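Local structure of cellulose 1,4-beta-cellobiosidase (Thermobifida fusca, 4JJJ) at residues Tyr295-Trp299 / Gly325-Val329; Asn224-Arg228 / Trp420-Arg424; Tyr171-Gln176 / Thr186-Ser191. The protein probably hydrolyses cellulose to cellobiose, working through the glycoside hydrolase family 48 catalytic domain that this chain represents. The protein carries 1 engineered substitution. All coordinates share one frame; numbering follows the deposited sequence. Where two conformers were deposited one is given.

Contact 1. Residues Tyr295-Trp299 / Gly325-Val329; sequences YLLSW and GYQNV. With BGC (beta-D-glucopyranose), chain D.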
loop_
_atom_site.group_PDB
_atom_site.type_symbol
_atom_site.label_atom_id
_atom_site.label_comp_id
_atom_site.label_asym_id
_atom_site.label_seq_id
_atom_site.Cartn_x
_atom_site.Cartn_y
_atom_site.Cartn_z
ATOM N N TYR A 295 14.320 9.955 -2.858
ATOM C CA TYR A 295 13.249 10.952 -3.006
ATOM C C TYR A 295 12.031 10.432 -3.695
ATOM O O TYR A 295 11.183 11.247 -4.139
ATOM C CB TYR A 295 13.779 12.219 -3.684
ATOM C CG TYR A 295 14.763 12.982 -2.829
ATOM C CD1 TYR A 295 14.373 13.657 -1.687
ATOM C CD2 TYR A 295 16.092 13.016 -3.229
ATOM C CE1 TYR A 295 15.313 14.398 -0.964
ATOM C CE2 TYR A 295 17.030 13.692 -2.515
ATOM C CZ TYR A 295 16.638 14.437 -1.444
ATOM O OH TYR A 295 17.542 15.193 -0.643
ATOM N N LEU A 296 11.818 9.126 -3.689
ATOM C CA LEU A 296 10.583 8.524 -4.158
ATOM C C LEU A 296 9.821 7.896 -3.022
ATOM O O LEU A 296 10.405 7.687 -1.923
ATOM C CB LEU A 296 10.905 7.454 -5.212
ATOM C CG LEU A 296 11.565 7.970 -6.458
ATOM C CD1 LEU A 296 11.924 6.803 -7.372
ATOM C CD2 LEU A 296 10.757 8.986 -7.235
ATOM N N LEU A 297 8.523 7.621 -3.199
ATOM C CA LEU A 297 7.729 6.862 -2.198
ATOM C C LEU A 297 8.014 5.374 -2.408
ATOM O O LEU A 297 7.412 4.759 -3.310
ATOM C CB LEU A 297 6.254 7.163 -2.243
ATOM C CG LEU A 297 5.927 8.553 -1.718
ATOM C CD1 LEU A 297 4.548 8.943 -2.109
ATOM C CD2 LEU A 297 5.857 8.427 -0.140
ATOM N N SER A 298 8.993 4.843 -1.661
ATOM C CA SER A 298 9.304 3.467 -1.756
ATOM C C SER A 298 8.250 2.525 -1.119
ATOM O O SER A 298 7.246 2.984 -0.618
ATOM C CB SER A 298 10.661 3.183 -1.226
ATOM O OG SER A 298 10.621 3.232 0.203
ATOM N N TRP A 299 8.510 1.230 -1.270
ATOM C CA TRP A 299 7.522 0.245 -0.870
ATOM C C TRP A 299 7.272 0.234 0.586
ATOM O O TRP A 299 6.201 -0.119 1.042
ATOM C CB TRP A 299 8.005 -1.131 -1.289
ATOM C CG TRP A 299 6.976 -2.238 -1.305
ATOM C CD1 TRP A 299 6.753 -3.181 -0.371
ATOM C CD2 TRP A 299 6.120 -2.551 -2.393
ATOM N NE1 TRP A 299 5.823 -4.088 -0.801
ATOM C CE2 TRP A 299 5.427 -3.725 -2.063
ATOM C CE3 TRP A 299 5.944 -1.988 -3.641
ATOM C CZ2 TRP A 299 4.509 -4.301 -2.960
ATOM C CZ3 TRP A 299 4.997 -2.514 -4.492
ATOM C CH2 TRP A 299 4.276 -3.653 -4.156
ATOM N N GLY A 325 3.030 2.892 -8.923
ATOM C CA GLY A 325 1.670 2.865 -8.345
ATOM C C GLY A 325 1.570 3.479 -6.998
ATOM O O GLY A 325 0.396 3.787 -6.559
ATOM N N TYR A 326 2.681 3.644 -6.297
ATOM C CA TYR A 326 2.737 4.272 -4.968
ATOM C C TYR A 326 2.890 5.773 -5.027
ATOM O O TYR A 326 2.666 6.471 -4.075
ATOM C CB TYR A 326 3.860 3.706 -4.076
ATOM C CG TYR A 326 3.565 2.341 -3.494
ATOM C CD1 TYR A 326 2.845 1.373 -4.143
ATOM C CD2 TYR A 326 4.188 2.034 -2.288
ATOM C CE1 TYR A 326 2.648 0.143 -3.561
ATOM C CE2 TYR A 326 3.973 0.812 -1.658
ATOM C CZ TYR A 326 3.223 -0.106 -2.280
ATOM O OH TYR A 326 2.985 -1.305 -1.643
ATOM N N GLN A 327 3.406 6.293 -6.159
ATOM C CA GLN A 327 3.777 7.694 -6.122
ATOM C C GLN A 327 2.561 8.584 -5.979
ATOM O O GLN A 327 1.481 8.217 -6.453
ATOM C CB GLN A 327 4.600 8.111 -7.353
ATOM C CG GLN A 327 5.781 7.159 -7.685
ATOM C CD GLN A 327 6.665 6.915 -6.446
ATOM O OE1 GLN A 327 6.791 5.706 -6.028
ATOM N NE2 GLN A 327 7.095 7.870 -5.814
ATOM N N ASN A 328 2.770 9.744 -5.390
ATOM C CA ASN A 328 1.637 10.591 -5.098
ATOM C C ASN A 328 2.056 12.016 -5.260
ATOM O O ASN A 328 2.438 12.692 -4.302
ATOM C CB ASN A 328 1.073 10.320 -3.704
ATOM C CG ASN A 328 -0.315 10.846 -3.543
ATOM O OD1 ASN A 328 -0.643 11.920 -4.034
ATOM N ND2 ASN A 328 -1.186 10.063 -2.883
ATOM N N VAL A 329 1.926 12.439 -6.516
ATOM C CA VAL A 329 2.414 13.767 -6.836
ATOM C C VAL A 329 1.500 14.833 -6.206
ATOM O O VAL A 329 1.936 16.000 -6.031
ATOM C CB VAL A 329 2.527 13.943 -8.326
ATOM C CG1 VAL A 329 3.643 13.018 -8.832
ATOM C CG2 VAL A 329 1.219 13.854 -9.086
HETATM C C2 BGC D . 2.631 -4.874 0.682
HETATM C C3 BGC D . 3.557 -5.698 1.578
HETATM C C4 BGC D . 4.238 -4.782 2.542
HETATM C C5 BGC D . 3.304 -3.932 3.359
HETATM C C6 BGC D . 3.994 -2.970 4.319
HETATM C C1 BGC D . 1.805 -3.983 1.566
HETATM O O1 BGC D . 0.990 -3.128 0.747
HETATM O O2 BGC D . 1.795 -5.678 -0.177
HETATM O O3 BGC D . 4.540 -6.304 0.701
HETATM O O4 BGC D . 4.816 -5.733 3.505
HETATM O O5 BGC D . 2.536 -3.145 2.434
HETATM O O6 BGC D . 4.915 -2.138 3.556
HETATM O O HOH W 1 3.686 -1.139 0.901
#

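Contact 2. Residues Asn224-Arg228 / Trp420-Arg424; sequences NADAR and WNMER. Engineered in segment 224-228: N224 (natural residue Asp).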
loop_
_atom_site.group_PDB
_atom_site.type_symbol
_atom_site.label_atom_id
_atom_site.label_comp_id
_atom_site.label_asym_id
_atom_site.label_seq_id
_atom_site.Cartn_x
_atom_site.Cartn_y
_atom_site.Cartn_z
ATOM N N ASN A 224 2.127 4.039 0.321
ATOM C CA ASN A 224 0.982 4.304 -0.586
ATOM C C ASN A 224 -0.204 4.844 0.238
ATOM O O ASN A 224 -0.886 5.796 -0.171
ATOM C CB ASN A 224 0.551 3.050 -1.339
ATOM C CG ASN A 224 -0.258 3.309 -2.609
ATOM O OD1 ASN A 224 -0.328 4.342 -3.151
ATOM N ND2 ASN A 224 -0.800 2.202 -3.089
ATOM N N ALA A 225 -0.428 4.228 1.416
ATOM C CA ALA A 225 -1.542 4.596 2.336
ATOM C C ALA A 225 -1.256 5.884 3.092
ATOM O O ALA A 225 -2.183 6.712 3.108
ATOM C CB ALA A 225 -1.863 3.441 3.289
ATOM N N ASP A 226 -0.067 6.066 3.658
ATOM C CA ASP A 226 0.146 7.294 4.430
ATOM C C ASP A 226 0.167 8.495 3.469
ATOM O O ASP A 226 -0.389 9.507 3.814
ATOM C CB ASP A 226 1.435 7.211 5.309
ATOM C CG ASP A 226 1.258 6.390 6.523
ATOM O OD1 ASP A 226 0.550 5.383 6.504
ATOM O OD2 ASP A 226 1.931 6.641 7.509
ATOM N N ALA A 227 0.628 8.332 2.249
ATOM C CA ALA A 227 0.616 9.441 1.290
ATOM C C ALA A 227 -0.826 9.729 0.922
ATOM O O ALA A 227 -1.242 10.875 0.733
ATOM C CB ALA A 227 1.434 9.101 0.028
ATOM N N ARG A 228 -1.644 8.687 0.702
ATOM C CA ARG A 228 -3.082 8.926 0.427
ATOM C C ARG A 228 -3.755 9.712 1.575
ATOM O O ARG A 228 -4.559 10.549 1.332
ATOM C CB ARG A 228 -3.811 7.592 0.271
ATOM C CG ARG A 228 -5.219 7.709 -0.219
ATOM C CD ARG A 228 -5.914 6.390 -0.435
ATOM N NE ARG A 228 -5.247 5.531 -1.479
ATOM C CZ ARG A 228 -4.530 4.422 -1.206
ATOM N NH1 ARG A 228 -4.322 3.982 0.014
ATOM N NH2 ARG A 228 -4.061 3.733 -2.202
ATOM N N TRP A 420 -4.528 4.152 -9.694
ATOM C CA TRP A 420 -4.236 4.754 -8.383
ATOM C C TRP A 420 -3.202 5.899 -8.542
ATOM O O TRP A 420 -3.373 7.026 -7.996
ATOM C CB TRP A 420 -3.807 3.749 -7.394
ATOM C CG TRP A 420 -4.867 2.956 -6.769
ATOM C CD1 TRP A 420 -6.195 3.152 -6.833
ATOM C CD2 TRP A 420 -4.666 1.894 -5.812
ATOM N NE1 TRP A 420 -6.832 2.244 -6.048
ATOM C CE2 TRP A 420 -5.925 1.482 -5.377
ATOM C CE3 TRP A 420 -3.520 1.287 -5.293
ATOM C CZ2 TRP A 420 -6.095 0.498 -4.425
ATOM C CZ3 TRP A 420 -3.674 0.284 -4.327
ATOM C CH2 TRP A 420 -4.942 -0.091 -3.902
ATOM N N ASN A 421 -2.131 5.634 -9.321
ATOM C CA ASN A 421 -1.150 6.690 -9.596
ATOM C C ASN A 421 -1.725 7.790 -10.467
ATOM O O ASN A 421 -1.684 8.996 -10.115
ATOM C CB ASN A 421 0.084 6.096 -10.215
ATOM C CG ASN A 421 0.918 7.134 -10.897
ATOM O OD1 ASN A 421 1.207 8.119 -10.318
ATOM N ND2 ASN A 421 1.507 6.757 -12.042
ATOM N N MET A 422 -2.357 7.400 -11.543
ATOM C CA MET A 422 -2.801 8.343 -12.542
ATOM C C MET A 422 -3.832 9.281 -12.006
ATOM O O MET A 422 -3.836 10.437 -12.378
ATOM C CB MET A 422 -3.267 7.746 -13.877
ATOM C CG MET A 422 -3.105 8.675 -15.076
ATOM S SD MET A 422 -1.465 9.370 -15.364
ATOM C CE MET A 422 -0.440 7.906 -15.485
ATOM N N GLU A 423 -4.721 8.769 -11.155
ATOM C CA GLU A 423 -5.754 9.685 -10.527
ATOM C C GLU A 423 -5.083 10.849 -9.759
ATOM O O GLU A 423 -5.554 11.977 -9.842
ATOM C CB GLU A 423 -6.656 8.947 -9.570
ATOM C CG GLU A 423 -7.896 9.756 -9.203
ATOM C CD GLU A 423 -8.760 9.085 -8.188
ATOM O OE1 GLU A 423 -9.073 7.893 -8.401
ATOM O OE2 GLU A 423 -9.114 9.786 -7.251
ATOM N N ARG A 424 -3.948 10.554 -9.138
ATOM C CA ARG A 424 -3.292 11.572 -8.366
ATOM C C ARG A 424 -2.623 12.594 -9.347
ATOM O O ARG A 424 -2.639 13.794 -9.088
ATOM C CB ARG A 424 -2.228 10.966 -7.478
ATOM C CG ARG A 424 -2.759 9.945 -6.441
ATOM C CD ARG A 424 -1.678 8.949 -6.118
ATOM N NE ARG A 424 -2.208 7.913 -5.262
ATOM C CZ ARG A 424 -1.717 6.677 -5.118
ATOM N NH1 ARG A 424 -0.642 6.360 -5.742
ATOM N NH2 ARG A 424 -2.411 5.765 -4.395
HETATM O O HOH W 2 -4.627 7.916 -3.609
HETATM O O HOH W 3 -5.632 5.033 -4.310
#

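Contact 3. Residues Tyr171-Gln176 / Thr186-Ser191; sequences YINTYQ and TIPHPS. With BGC (beta-D-glucopyranose), chain B; BGC (beta-D-glucopyranose), chain C; BGC (beta-D-glucopyranose), chain D.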
loop_
_atom_site.group_PDB
_atom_site.type_symbol
_atom_site.label_atom_id
_atom_site.label_comp_id
_atom_site.label_asym_id
_atom_site.label_seq_id
_atom_site.Cartn_x
_atom_site.Cartn_y
_atom_site.Cartn_z
ATOM N N TYR A 171 -1.771 -5.961 16.208
ATOM C CA TYR A 171 -0.740 -5.588 15.196
ATOM C C TYR A 171 -0.070 -6.822 14.753
ATOM O O TYR A 171 0.537 -7.531 15.556
ATOM C CB TYR A 171 0.281 -4.617 15.858
ATOM C CG TYR A 171 -0.181 -3.220 16.065
ATOM C CD1 TYR A 171 -0.798 -2.814 17.276
ATOM C CD2 TYR A 171 0.032 -2.218 15.117
ATOM C CE1 TYR A 171 -1.194 -1.473 17.464
ATOM C CE2 TYR A 171 -0.365 -0.908 15.301
ATOM C CZ TYR A 171 -0.980 -0.516 16.490
ATOM O OH TYR A 171 -1.352 0.825 16.683
ATOM N N ILE A 172 -0.122 -7.147 13.448
ATOM C CA ILE A 172 0.425 -8.342 12.926
ATOM C C ILE A 172 1.200 -8.040 11.636
ATOM O O ILE A 172 1.089 -6.939 11.071
ATOM C CB ILE A 172 -0.699 -9.376 12.585
ATOM C CG1 ILE A 172 -1.814 -8.824 11.726
ATOM C CG2 ILE A 172 -1.292 -9.858 13.925
ATOM C CD1 ILE A 172 -2.573 -9.948 11.030
ATOM N N ASN A 173 1.936 -9.005 11.137
ATOM C CA ASN A 173 2.623 -8.878 9.870
ATOM C C ASN A 173 2.692 -10.242 9.236
ATOM O O ASN A 173 2.383 -11.266 9.888
ATOM C CB ASN A 173 3.989 -8.199 10.047
ATOM C CG ASN A 173 4.594 -7.699 8.801
ATOM O OD1 ASN A 173 3.974 -7.495 7.771
ATOM N ND2 ASN A 173 5.906 -7.463 8.901
ATOM N N THR A 174 2.964 -10.260 7.957
ATOM C CA THR A 174 2.993 -11.483 7.148
ATOM C C THR A 174 4.295 -11.475 6.312
ATOM O O THR A 174 5.240 -12.172 6.660
ATOM C CB THR A 174 1.765 -11.599 6.291
ATOM O OG1 THR A 174 1.676 -10.400 5.466
ATOM C CG2 THR A 174 0.472 -11.771 7.120
ATOM N N TYR A 175 4.377 -10.693 5.244
ATOM C CA TYR A 175 5.571 -10.717 4.390
ATOM C C TYR A 175 6.837 -10.458 5.143
ATOM O O TYR A 175 6.987 -9.446 5.830
ATOM C CB TYR A 175 5.379 -9.667 3.255
ATOM C CG TYR A 175 4.114 -9.851 2.506
ATOM C CD1 TYR A 175 3.998 -10.811 1.572
ATOM C CD2 TYR A 175 3.049 -9.026 2.772
ATOM C CE1 TYR A 175 2.768 -11.079 0.953
ATOM C CE2 TYR A 175 1.809 -9.232 2.173
ATOM C CZ TYR A 175 1.679 -10.209 1.230
ATOM O OH TYR A 175 0.524 -10.492 0.517
ATOM N N GLN A 176 7.777 -11.393 4.917
ATOM C CA GLN A 176 9.095 -11.356 5.529
ATOM C C GLN A 176 10.217 -11.969 4.670
ATOM O O GLN A 176 11.418 -11.686 4.943
ATOM C CB GLN A 176 9.232 -12.062 6.896
ATOM C CG GLN A 176 8.425 -11.559 8.020
ATOM C CD GLN A 176 9.042 -10.341 8.660
ATOM O OE1 GLN A 176 9.975 -10.434 9.540
ATOM N NE2 GLN A 176 8.587 -9.185 8.253
ATOM N N THR A 186 3.308 -16.898 3.337
ATOM C CA THR A 186 3.771 -16.228 4.545
ATOM C C THR A 186 3.367 -17.049 5.785
ATOM O O THR A 186 2.476 -17.911 5.734
ATOM C CB THR A 186 3.057 -14.860 4.716
ATOM O OG1 THR A 186 1.609 -15.143 4.767
ATOM C CG2 THR A 186 3.409 -13.953 3.526
ATOM N N ILE A 187 4.001 -16.736 6.894
ATOM C CA ILE A 187 3.621 -17.237 8.219
ATOM C C ILE A 187 3.222 -15.960 9.025
ATOM O O ILE A 187 4.066 -15.174 9.473
ATOM C CB ILE A 187 4.757 -18.048 8.907
ATOM C CG1 ILE A 187 5.132 -19.232 8.016
ATOM C CG2 ILE A 187 4.312 -18.383 10.313
ATOM C CD1 ILE A 187 6.437 -19.850 8.417
ATOM N N PRO A 188 1.871 -15.738 9.174
ATOM C CA PRO A 188 1.430 -14.615 9.960
ATOM C C PRO A 188 1.964 -14.665 11.392
ATOM O O PRO A 188 1.961 -15.722 12.008
ATOM C CB PRO A 188 -0.115 -14.639 9.880
ATOM C CG PRO A 188 -0.359 -15.460 8.620
ATOM C CD PRO A 188 0.744 -16.555 8.686
ATOM N N HIS A 189 2.311 -13.506 11.861
ATOM C CA HIS A 189 2.981 -13.362 13.150
ATOM C C HIS A 189 2.697 -12.033 13.826
ATOM O O HIS A 189 2.263 -11.032 13.211
ATOM C CB HIS A 189 4.478 -13.586 12.953
ATOM C CG HIS A 189 5.118 -12.632 12.003
ATOM N ND1 HIS A 189 5.137 -12.800 10.634
ATOM C CD2 HIS A 189 5.674 -11.444 12.236
ATOM C CE1 HIS A 189 5.736 -11.767 10.068
ATOM N NE2 HIS A 189 6.099 -10.939 11.013
ATOM N N PRO A 190 2.915 -11.989 15.155
ATOM C CA PRO A 190 2.625 -10.746 15.888
ATOM C C PRO A 190 3.769 -9.714 15.651
ATOM O O PRO A 190 4.997 -10.056 15.651
ATOM C CB PRO A 190 2.703 -11.170 17.352
ATOM C CG PRO A 190 3.606 -12.349 17.347
ATOM C CD PRO A 190 3.371 -13.081 16.067
ATOM N N SER A 191 3.389 -8.456 15.469
ATOM C CA SER A 191 4.377 -7.389 15.420
ATOM C C SER A 191 5.196 -7.239 16.746
ATOM O O SER A 191 6.358 -6.849 16.757
ATOM C CB SER A 191 3.691 -6.061 15.126
ATOM O OG SER A 191 3.056 -6.202 13.860
HETATM C C2 BGC B . 6.349 -6.038 5.397
HETATM C C3 BGC B . 7.759 -5.811 5.805
HETATM C C4 BGC B . 8.776 -6.327 4.773
HETATM C C5 BGC B . 8.327 -5.743 3.409
HETATM C C6 BGC B . 9.324 -6.184 2.346
HETATM C C1 BGC B . 6.125 -5.458 4.011
HETATM O O2 BGC B . 5.460 -5.491 6.337
HETATM O O3 BGC B . 7.899 -6.396 7.049
HETATM O O4 BGC B . 10.099 -5.777 5.021
HETATM O O5 BGC B . 6.984 -6.069 3.065
HETATM O O6 BGC B . 9.034 -7.565 2.043
HETATM C C2 BGC C . 12.350 -6.003 5.652
HETATM C C3 BGC C . 13.294 -6.585 6.685
HETATM C C4 BGC C . 12.828 -6.328 8.107
HETATM C C5 BGC C . 11.379 -6.696 8.292
HETATM C C6 BGC C . 10.766 -6.315 9.587
HETATM C C1 BGC C . 10.912 -6.487 5.962
HETATM O O2 BGC C . 12.718 -6.316 4.315
HETATM O O3 BGC C . 14.625 -6.034 6.494
HETATM O O4 BGC C . 13.659 -7.203 8.942
HETATM O O5 BGC C . 10.553 -6.063 7.266
HETATM O O6 BGC C . 9.442 -6.799 9.712
HETATM C C2 BGC D . 2.631 -4.874 0.682
HETATM C C3 BGC D . 3.557 -5.698 1.578
HETATM C C4 BGC D . 4.238 -4.782 2.542
HETATM C C5 BGC D . 3.304 -3.932 3.359
HETATM C C6 BGC D . 3.994 -2.970 4.319
HETATM C C1 BGC D . 1.805 -3.983 1.566
HETATM O O1 BGC D . 0.990 -3.128 0.747
HETATM O O2 BGC D . 1.795 -5.678 -0.177
HETATM O O3 BGC D . 4.540 -6.304 0.701
HETATM O O4 BGC D . 4.816 -5.733 3.505
HETATM O O5 BGC D . 2.536 -3.145 2.434
HETATM O O6 BGC D . 4.915 -2.138 3.556
HETATM O O HOH W 4 7.204 -8.431 11.360
HETATM O O HOH W 5 6.129 -14.877 6.463
#

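Contact 1. Residues Tyr295-Trp299 / Gly325-Val329
W299 and Y326 form an offset aromatic stack. The six-membered ring of W299 and the phenol ring have centroids 4.6 Å apart and planes inclined by only 14°. The displacement brings the hydroxyl end of the tyrosine over the indole: OH of Y326 sits 3.3 Å above the indole plane, over its centre, and Y326 CZ is 3.6 Å from W299 CE3. A chi1 of -164° turns the indole of W299 away from its own N, beside the carbonyl carbon, and so toward the tyrosine, although its CB does not point there.

Van der Waals contacts continue along the chain. CD1 of L297 lies 3.7 Å from the backbone O of Y326 and also meets CB of N328, whose OD1 caps the helix that follows by accepting from A331 N. A227 and P223 of helix 223-242 touch the same leucine.

Polar contacts gather at the sugar. NE1 of W299 donates to O3 of the chain D glucose at 3.0 Å with an N-H...O angle of 171°; this oxygen lies in the indole plane, at the ring edge. A water takes a hydrogen bond from Y326 OH (2.6 Å) and donates both to W299 O (2.7 Å) and to the glucose ring oxygen O5 (2.8 Å).

The tyrosine hydroxyl thus meets the indole face and the water together, while the indole keeps its N-H for the sugar. Stack and water together probably limit how the two rings can shift, so that the buried pair presents a defined wall of the glycan pocket.

Contact 2. Residues Asn224-Arg228 / Trp420-Arg424
N224, engineered from the natural Asp, faces W420 and R424. A chi1 of -160° carries its amide across the gap between the helices. OD1 accepts a weak hydrogen bond from R424 NH2 at 2.8 Å, bent to 124°, and the amide and guanidinium planes are nearly perpendicular. On the other branch, ND2 lies 3.6 Å from W420 CE3, obliquely to the indole. R424 has firmer partners behind: its NH1 is hydrogen-bonded to the backbone O atoms of G325 and Q327.

One turn later, R228 bends at chi3 and brings its guanidinium toward W420 and R424. NH2 stands 3.9 Å above the W420 ring plane, near the rim, while CZ lies squarely over the six-membered ring but too distant for more than a faint cation-pi pull. R228 NH2 and R424 NH2, both donors, are 3.4 Å apart. Two waters bridge these like charges: one accepts from R424 NE at 2.9 Å and weakly from R228 NE, the other from R228 NE at 2.9 Å and weakly from R424 NH2. R228 NH1 is held by S54 OG.

The local axes of 224-228 and 420-424 run nearly parallel, 24° apart and 12.9 Å at closest approach, so long side chains and water fill the interface. Such helices beside the active site fit the (alpha/alpha)6 barrel; N224 occupies the predicted nucleophile position, and W420 touches E51, the predicted proton donor.

Contact 3. Residues Tyr171-Gln176 / Thr186-Ser191
OD1 of N173 is gripped by three donors: O2 of the chain B glucose at 2.9 Å, the backbone N of T174, weakly, and NE1 of W148. The asparagine belongs to an antiparallel beta pair at the edge of a four-stranded sheet, in which strand 170-173 meets the outermost strand 189-190 as a beta hairpin with a long connection. The register rests on N173 and H189, a hydrogen-bonded pair: N173 N donates to H189 O at 2.9 Å, and H189 N returns the bond to N173 O at 3.0 Å. Next to it I172 and P190 form a non-hydrogen-bonded pair, and S191 N adds a further bond to Y171 O.

N173 and H189 direct their side chains to the same face of the sheet, where the glycan binds. ND2 of N173 donates to O3 of the chain B glucose at 2.9 Å. A water joins this ND2 to NE2 of H189 and to O6 of the chain C glucose. That O6 also accepts from Q176 NE2 at 2.9 Å, while the same nitrogen donates to Y175 O, so the amide of Q176 is tied at once to the backbone and to the sugar; its CG packs against CE1 of H189. Beyond the strands, CG2 of T186 packs against CD1 of Y175 at 3.7 Å, and the ring of Y175 touches C3 of the chain D glucose on its CD2 side.

The H189 imidazole is held in its own plane. Its chi1 of 60° sets the ring between its own N and carbonyl carbon, folding it back over N173 O, which lies 3.2 Å from the ring plane, toward the rim. ND1 donates to I187 O at 2.9 Å, nearly straight at 172°, with that oxygen only 1° out of the ring plane.

How the contacts relate
From the N terminus, contact 3 closes first: it completes a loop of nine residues and lays edge strand 189-190 against strand 170-173 before either of the others opens. Contact 2 then joins helix 223-242 to helix 416-432, enclosing nearly two hundred residues. Contact 1 falls entirely within that span, linking the loop ahead of strand 302-306 to the one leading into helix 329-337. No pair crosses. Contacts 1 and 2 touch, their centres about 8 Å apart, and so tie the pocket loops to the helical barrel. Contact 3 lies apart, its centre about 23 Å from that of contact 1, yet their nearest atoms are about 7 Å apart and both touch the chain D glucose.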